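Local coordinates for protein type IV pilin structural subunit (Pseudomonas aeruginosa, PDB 3JYZ) that probably assembles into type IV pilus filaments as their repeating structural subunit, the pilin of a bacterial surface fibre, at residues 115-123 with 131-139; 66-74 with 85-93. One frame throughout, in Å; residues are numbered along the deposited sequence.

Overall arrangement
Helix 4-28 opens the chain, and the antiparallel sheet packs its apolar face against it. Interaction 2 comes first, closing a loop of ten residues that contains helix 76-79 as strand 87-95 returns antiparallel to strand 70-74. The chain then passes through strand 100-102 and helix 103-109 to strand 114-120, where interaction 1 closes a shorter loop around helix 125-129. The two contacts follow in series, neither enclosing nor crossing the other, yet they meet in the sheet, because strands 87-95 and 114-120 are neighbours. Interaction 2 joins inner strands, whereas interaction 1 ties strand 114-120 to the C-terminal loop bounded by the Cys-119 to Cys-149 disulfide.

Interaction 1. Residues 115-123 with 131-139; sequences IDWACTSAS and GFTGMAAGS
With chi1 at -67°, Phe-132 swings its ring to the backbone N side and lays one face against Ala-118; in Thr-120, chi1 of 53° tucks OG1 between the backbone N and the carbonyl carbon, within reach of Ala-136. The methyl of Ala-118 makes a CH-pi contact, its CB 3.8 Å from the Phe-132 ring centroid. A small residue suits this site, since Ala-127 of helix 125-129 also touches it. At the ring's edge, Asp-116 CB approaches Phe-132 CE2 to 3.7 Å, while its carboxylate forms a salt bridge with Arg-100, which also makes a cation-pi contact with the ring. Met-135, a selenomethionine bent at chi2 and chi3, spans two strand residues: its CG lies 3.8 Å from Ala-118 CB, and its CE 3.6 Å from Thr-120 CG2. Thr-120 serves both chemistries, because its OG1 donates to Ala-136 O at 2.8 Å, nearly in line with the carbonyl. Beyond the strand, Gly-138 N gives Ser-121 O a weak bond of 3.0 Å; glycine suits the place, as a CB would collide with Thr-120 O. The contact attaches the irregular disulfide-bounded loop to the strand mainly through apolar packing, with one good and one weak hydrogen bond between the segments.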
loop_
_atom_site.group_PDB
_atom_site.type_symbol
_atom_site.label_atom_id
_atom_site.label_comp_id
_atom_site.label_asym_id
_atom_site.label_seq_id
_atom_site.Cartn_x
_atom_site.Cartn_y
_atom_site.Cartn_z
ATOM N N ILE A 115 1.259 -2.703 -13.634
ATOM C CA ILE A 115 0.603 -2.461 -12.354
ATOM C C ILE A 115 0.855 -1.043 -11.846
ATOM O O ILE A 115 2.000 -0.594 -11.755
ATOM C CB ILE A 115 1.058 -3.490 -11.304
ATOM C CG1 ILE A 115 0.812 -4.911 -11.838
ATOM C CG2 ILE A 115 0.357 -3.244 -9.966
ATOM C CD1 ILE A 115 1.228 -6.014 -10.887
ATOM N N ASP A 116 -0.232 -0.347 -11.528
ATOM C CA ASP A 116 -0.176 1.009 -10.995
ATOM C C ASP A 116 -0.645 0.963 -9.547
ATOM O O ASP A 116 -1.533 0.185 -9.198
ATOM C CB ASP A 116 -1.099 1.944 -11.782
ATOM C CG ASP A 116 -0.696 2.090 -13.240
ATOM O OD1 ASP A 116 0.489 1.878 -13.568
ATOM O OD2 ASP A 116 -1.583 2.429 -14.051
ATOM N N TRP A 117 -0.047 1.793 -8.704
ATOM C CA TRP A 117 -0.396 1.825 -7.297
ATOM C C TRP A 117 -0.874 3.204 -6.878
ATOM O O TRP A 117 -0.265 4.223 -7.229
ATOM C CB TRP A 117 0.813 1.436 -6.448
ATOM C CG TRP A 117 1.202 -0.004 -6.563
ATOM C CD1 TRP A 117 2.044 -0.560 -7.486
ATOM C CD2 TRP A 117 0.781 -1.069 -5.710
ATOM N NE1 TRP A 117 2.164 -1.916 -7.260
ATOM C CE2 TRP A 117 1.394 -2.252 -6.170
ATOM C CE3 TRP A 117 -0.066 -1.144 -4.597
ATOM C CZ2 TRP A 117 1.188 -3.487 -5.564
ATOM C CZ3 TRP A 117 -0.267 -2.367 -3.990
ATOM C CH2 TRP A 117 0.357 -3.523 -4.475
ATOM N N ALA A 118 -1.969 3.220 -6.128
ATOM C CA ALA A 118 -2.491 4.429 -5.504
ATOM C C ALA A 118 -2.209 4.386 -4.009
ATOM O O ALA A 118 -2.450 3.361 -3.359
ATOM C CB ALA A 118 -3.992 4.528 -5.748
ATOM N N CYS A 119 -1.676 5.477 -3.467
ATOM C CA CYS A 119 -1.461 5.569 -2.029
ATOM C C CYS A 119 -2.481 6.509 -1.422
ATOM O O CYS A 119 -2.659 7.624 -1.916
ATOM C CB CYS A 119 -0.061 6.085 -1.712
ATOM S SG CYS A 119 0.248 6.172 0.085
ATOM N N THR A 120 -3.178 6.065 -0.370
ATOM C CA THR A 120 -4.122 6.897 0.301
ATOM C C THR A 120 -3.855 6.979 1.843
ATOM O O THR A 120 -3.456 6.047 2.441
ATOM C CB THR A 120 -5.581 6.446 0.057
ATOM O OG1 THR A 120 -5.692 5.078 0.384
ATOM C CG2 THR A 120 -5.980 6.660 -1.380
ATOM N N SER A 121 -4.066 8.149 2.381
ATOM C CA SER A 121 -3.981 8.413 3.801
ATOM C C SER A 121 -5.410 8.755 4.261
ATOM O O SER A 121 -6.337 8.330 3.705
ATOM C CB SER A 121 -3.062 9.608 4.036
ATOM O OG SER A 121 -3.609 10.744 3.448
ATOM N N ALA A 122 -5.534 9.570 5.274
ATOM C CA ALA A 122 -6.851 10.087 5.562
ATOM C C ALA A 122 -7.487 10.852 4.370
ATOM O O ALA A 122 -8.669 11.050 4.345
ATOM C CB ALA A 122 -6.763 10.999 6.810
ATOM N N SER A 123 -6.652 11.301 3.458
ATOM C CA SER A 123 -7.134 11.912 2.223
ATOM C C SER A 123 -6.595 11.171 0.986
ATOM O O SER A 123 -5.705 10.408 1.058
ATOM C CB SER A 123 -6.863 13.398 2.142
ATOM O OG SER A 123 -5.555 13.683 2.391
ATOM N N GLY A 131 -6.173 9.882 -11.440
ATOM C CA GLY A 131 -7.214 9.110 -12.103
ATOM C C GLY A 131 -7.658 7.819 -11.435
ATOM O O GLY A 131 -8.467 7.080 -12.000
ATOM N N PHE A 132 -7.149 7.537 -10.240
ATOM C CA PHE A 132 -7.506 6.306 -9.552
ATOM C C PHE A 132 -8.849 6.452 -8.858
ATOM O O PHE A 132 -9.184 7.518 -8.349
ATOM C CB PHE A 132 -6.480 5.955 -8.482
ATOM C CG PHE A 132 -5.132 5.580 -9.006
ATOM C CD1 PHE A 132 -4.101 6.507 -9.044
ATOM C CD2 PHE A 132 -4.873 4.288 -9.414
ATOM C CE1 PHE A 132 -2.837 6.153 -9.505
ATOM C CE2 PHE A 132 -3.623 3.923 -9.866
ATOM C CZ PHE A 132 -2.594 4.848 -9.915
ATOM N N THR A 133 -9.750 5.387 -8.761
ATOM C CA THR A 133 -11.014 5.338 -8.058
ATOM C C THR A 133 -11.130 4.041 -7.240
ATOM O O THR A 133 -10.551 3.025 -7.603
ATOM C CB THR A 133 -12.161 5.468 -9.089
ATOM O OG1 THR A 133 -12.078 4.407 -10.042
ATOM C CG2 THR A 133 -12.136 6.813 -9.768
ATOM N N GLY A 134 -11.851 4.139 -6.259
ATOM C CA GLY A 134 -12.217 2.963 -5.479
ATOM C C GLY A 134 -11.357 2.591 -4.275
ATOM O O GLY A 134 -11.629 1.584 -3.611
HETATM N N MSE A 135 -10.336 3.387 -3.971
HETATM C CA MSE A 135 -9.405 3.047 -2.888
HETATM C C MSE A 135 -10.033 3.157 -1.517
HETATM O O MSE A 135 -10.762 4.103 -1.240
HETATM C CB MSE A 135 -8.196 3.990 -2.877
HETATM C CG MSE A 135 -7.402 4.035 -4.145
HETATM SE SE MSE A 135 -8.189 5.311 -5.397
HETATM C CE MSE A 135 -8.013 6.956 -4.358
ATOM N N ALA A 136 -9.705 2.216 -0.641
ATOM C CA ALA A 136 -10.016 2.377 0.775
ATOM C C ALA A 136 -9.222 3.551 1.346
ATOM O O ALA A 136 -8.197 3.953 0.794
ATOM C CB ALA A 136 -9.699 1.109 1.539
ATOM N N ALA A 137 -9.689 4.092 2.463
ATOM C CA ALA A 137 -9.002 5.214 3.081
ATOM C C ALA A 137 -8.000 4.745 4.126
ATOM O O ALA A 137 -8.261 3.807 4.875
ATOM C CB ALA A 137 -10.006 6.167 3.708
ATOM N N GLY A 138 -6.845 5.398 4.167
ATOM C CA GLY A 138 -5.916 5.224 5.267
ATOM C C GLY A 138 -6.280 6.161 6.410
ATOM O O GLY A 138 -7.392 6.710 6.442
ATOM N N SER A 139 -5.343 6.368 7.334
ATOM C CA SER A 139 -5.627 7.152 8.540
ATOM C C SER A 139 -4.540 8.155 8.953
ATOM O O SER A 139 -4.751 8.968 9.846
ATOM C CB SER A 139 -5.996 6.222 9.709
ATOM O OG SER A 139 -4.915 5.382 10.066
#

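Interaction 2. Residues 66-74 with 85-93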
loop_
_atom_site.group_PDB
_atom_site.type_symbol
_atom_site.label_atom_id
_atom_site.label_comp_id
_atom_site.label_asym_id
_atom_site.label_seq_id
_atom_site.Cartn_x
_atom_site.Cartn_y
_atom_site.Cartn_z
ATOM N N ASN A 66 -6.901 -11.562 -0.295
ATOM C CA ASN A 66 -6.174 -11.744 -1.548
ATOM C C ASN A 66 -6.454 -10.690 -2.615
ATOM O O ASN A 66 -6.367 -10.972 -3.814
ATOM C CB ASN A 66 -6.409 -13.163 -2.087
ATOM C CG ASN A 66 -6.061 -14.225 -1.060
ATOM O OD1 ASN A 66 -6.936 -14.960 -0.578
ATOM N ND2 ASN A 66 -4.791 -14.293 -0.695
ATOM N N THR A 67 -6.757 -9.470 -2.186
ATOM C CA THR A 67 -7.024 -8.397 -3.143
ATOM C C THR A 67 -5.747 -7.708 -3.610
ATOM O O THR A 67 -5.773 -6.966 -4.600
ATOM C CB THR A 67 -7.954 -7.330 -2.572
ATOM O OG1 THR A 67 -7.300 -6.667 -1.479
ATOM C CG2 THR A 67 -9.254 -7.953 -2.084
ATOM N N GLY A 68 -4.646 -7.934 -2.892
ATOM C CA GLY A 68 -3.374 -7.304 -3.212
ATOM C C GLY A 68 -3.209 -5.930 -2.576
ATOM O O GLY A 68 -2.143 -5.310 -2.689
ATOM N N VAL A 69 -4.248 -5.450 -1.895
ATOM C CA VAL A 69 -4.180 -4.150 -1.223
ATOM C C VAL A 69 -3.268 -4.210 0.001
ATOM O O VAL A 69 -3.410 -5.099 0.838
ATOM C CB VAL A 69 -5.572 -3.647 -0.818
ATOM C CG1 VAL A 69 -5.456 -2.374 0.042
ATOM C CG2 VAL A 69 -6.418 -3.379 -2.059
ATOM N N ILE A 70 -2.332 -3.267 0.103
ATOM C CA ILE A 70 -1.356 -3.261 1.187
ATOM C C ILE A 70 -1.690 -2.202 2.233
ATOM O O ILE A 70 -1.933 -1.046 1.900
ATOM C CB ILE A 70 0.062 -2.969 0.647
ATOM C CG1 ILE A 70 0.533 -4.099 -0.275
ATOM C CG2 ILE A 70 1.058 -2.763 1.797
ATOM C CD1 ILE A 70 1.800 -3.788 -1.064
ATOM N N THR A 71 -1.692 -2.594 3.502
ATOM C CA THR A 71 -1.831 -1.634 4.592
ATOM C C THR A 71 -0.501 -1.505 5.309
ATOM O O THR A 71 0.068 -2.507 5.766
ATOM C CB THR A 71 -2.896 -2.080 5.606
ATOM O OG1 THR A 71 -4.149 -2.215 4.933
ATOM C CG2 THR A 71 -3.030 -1.064 6.738
ATOM N N ILE A 72 0.006 -0.280 5.388
ATOM C CA ILE A 72 1.188 -0.000 6.186
ATOM C C ILE A 72 0.722 0.620 7.493
ATOM O O ILE A 72 0.010 1.636 7.492
ATOM C CB ILE A 72 2.105 0.996 5.498
ATOM C CG1 ILE A 72 2.484 0.504 4.103
ATOM C CG2 ILE A 72 3.347 1.243 6.354
ATOM C CD1 ILE A 72 3.224 1.566 3.297
ATOM N N THR A 73 1.110 -0.004 8.603
ATOM C CA THR A 73 0.792 0.497 9.930
ATOM C C THR A 73 2.068 1.017 10.571
ATOM O O THR A 73 3.066 0.306 10.654
ATOM C CB THR A 73 0.180 -0.621 10.797
ATOM O OG1 THR A 73 -1.032 -1.085 10.187
ATOM C CG2 THR A 73 -0.111 -0.110 12.218
ATOM N N TYR A 74 2.042 2.271 11.015
ATOM C CA TYR A 74 3.219 2.907 11.595
ATOM C C TYR A 74 3.230 2.830 13.114
ATOM O O TYR A 74 2.176 2.753 13.731
ATOM C CB TYR A 74 3.259 4.373 11.164
ATOM C CG TYR A 74 3.557 4.495 9.700
ATOM C CD1 TYR A 74 4.860 4.573 9.253
ATOM C CD2 TYR A 74 2.535 4.477 8.759
ATOM C CE1 TYR A 74 5.152 4.663 7.910
ATOM C CE2 TYR A 74 2.817 4.564 7.402
ATOM C CZ TYR A 74 4.129 4.664 6.991
ATOM O OH TYR A 74 4.457 4.751 5.652
ATOM N N GLY A 85 -4.100 7.379 13.999
ATOM C CA GLY A 85 -3.881 8.029 12.718
ATOM C C GLY A 85 -2.629 7.546 12.013
ATOM O O GLY A 85 -1.797 8.352 11.598
ATOM N N ASN A 86 -2.484 6.228 11.889
ATOM C CA ASN A 86 -1.184 5.632 11.618
ATOM C C ASN A 86 -1.104 4.666 10.447
ATOM O O ASN A 86 -0.143 3.894 10.346
ATOM C CB ASN A 86 -0.602 5.006 12.895
ATOM C CG ASN A 86 -1.415 3.829 13.384
ATOM O OD1 ASN A 86 -2.611 3.740 13.119
ATOM N ND2 ASN A 86 -0.765 2.907 14.096
ATOM N N THR A 87 -2.086 4.706 9.552
ATOM C CA THR A 87 -2.041 3.784 8.413
ATOM C C THR A 87 -2.076 4.476 7.064
ATOM O O THR A 87 -2.695 5.539 6.896
ATOM C CB THR A 87 -3.179 2.733 8.438
ATOM O OG1 THR A 87 -4.436 3.374 8.186
ATOM C CG2 THR A 87 -3.225 2.020 9.781
ATOM N N LEU A 88 -1.389 3.848 6.116
ATOM C CA LEU A 88 -1.509 4.167 4.708
ATOM C C LEU A 88 -1.992 2.922 3.967
ATOM O O LEU A 88 -1.688 1.794 4.367
ATOM C CB LEU A 88 -0.157 4.593 4.132
ATOM C CG LEU A 88 0.445 5.901 4.625
ATOM C CD1 LEU A 88 1.779 6.168 3.920
ATOM C CD2 LEU A 88 -0.541 7.055 4.402
ATOM N N ILE A 89 -2.737 3.139 2.886
ATOM C CA ILE A 89 -3.220 2.059 2.044
ATOM C C ILE A 89 -2.601 2.189 0.651
ATOM O O ILE A 89 -2.607 3.275 0.066
ATOM C CB ILE A 89 -4.750 2.097 1.898
ATOM C CG1 ILE A 89 -5.436 2.191 3.266
ATOM C CG2 ILE A 89 -5.232 0.886 1.094
ATOM C CD1 ILE A 89 -5.155 1.034 4.170
ATOM N N LEU A 90 -2.051 1.096 0.134
ATOM C CA LEU A 90 -1.548 1.047 -1.238
ATOM C C LEU A 90 -2.439 0.093 -2.030
ATOM O O LEU A 90 -2.501 -1.097 -1.727
ATOM C CB LEU A 90 -0.094 0.567 -1.288
ATOM C CG LEU A 90 0.891 1.232 -0.323
ATOM C CD1 LEU A 90 2.319 0.699 -0.506
ATOM C CD2 LEU A 90 0.882 2.739 -0.459
ATOM N N SER A 91 -3.118 0.618 -3.046
ATOM C CA SER A 91 -4.105 -0.150 -3.804
ATOM C C SER A 91 -3.612 -0.343 -5.236
ATOM O O SER A 91 -3.327 0.635 -5.929
ATOM C CB SER A 91 -5.443 0.594 -3.808
ATOM O OG SER A 91 -5.935 0.784 -2.486
ATOM N N PRO A 92 -3.493 -1.602 -5.683
ATOM C CA PRO A 92 -2.963 -1.892 -7.026
ATOM C C PRO A 92 -4.027 -2.014 -8.123
ATOM O O PRO A 92 -5.148 -2.475 -7.881
ATOM C CB PRO A 92 -2.267 -3.245 -6.849
ATOM C CG PRO A 92 -2.993 -3.902 -5.707
ATOM C CD PRO A 92 -3.648 -2.819 -4.865
ATOM N N TYR A 93 -3.644 -1.608 -9.334
ATOM C CA TYR A 93 -4.507 -1.667 -10.511
ATOM C C TYR A 93 -3.707 -2.172 -11.691
ATOM O O TYR A 93 -2.510 -1.952 -11.775
ATOM C CB TYR A 93 -5.048 -0.272 -10.848
ATOM C CG TYR A 93 -5.897 0.294 -9.745
ATOM C CD1 TYR A 93 -5.313 0.843 -8.606
ATOM C CD2 TYR A 93 -7.283 0.251 -9.820
ATOM C CE1 TYR A 93 -6.092 1.339 -7.582
ATOM C CE2 TYR A 93 -8.072 0.751 -8.793
ATOM C CZ TYR A 93 -7.466 1.294 -7.673
ATOM O OH TYR A 93 -8.244 1.800 -6.643
#
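Backbone hydrogen bonds join Ile-70 with Leu-90 and Ile-72 with Leu-88, two reciprocal pairs of an antiparallel sheet. Both Ile-70 N to Leu-90 O and Leu-90 N to Ile-70 O measure 2.8 Å. Where the pairing ends, Tyr-74 N donates to Asn-86 O at 2.8 Å, while Asn-86 chi1 of 66° brings its ND2 to 3.0 Å from Tyr-74 O, an amide standing in for a backbone N-H. The apolar contacts fall mainly on the face toward helix 4-28. There Ile-72 CD1 meets Leu-90 CD1 at 4.0 Å, and Leu-88 CG approaches Tyr-74 CE2 to 3.9 Å, while the Tyr-74 hydroxyl bonds to Val-11 O. Branched aliphatic residues suit a strand whose side chains fill a buried face. On the other face Thr-71 runs beside Ile-89, its OG1 3.5 Å from Ile-89 CD1, and Thr-73 beside Thr-87, whose hydroxyl bonds to Ser-139. Val-69 CG1 presses tightly on Ile-89 CG2, at 3.4 Å. Thus main-chain groups facing each other bond between the strands, those of Thr-71 and Ile-89 to neighbouring strands, greasy side chains seal the sheet onto the helix, and the other face mixes threonines with Ile-89.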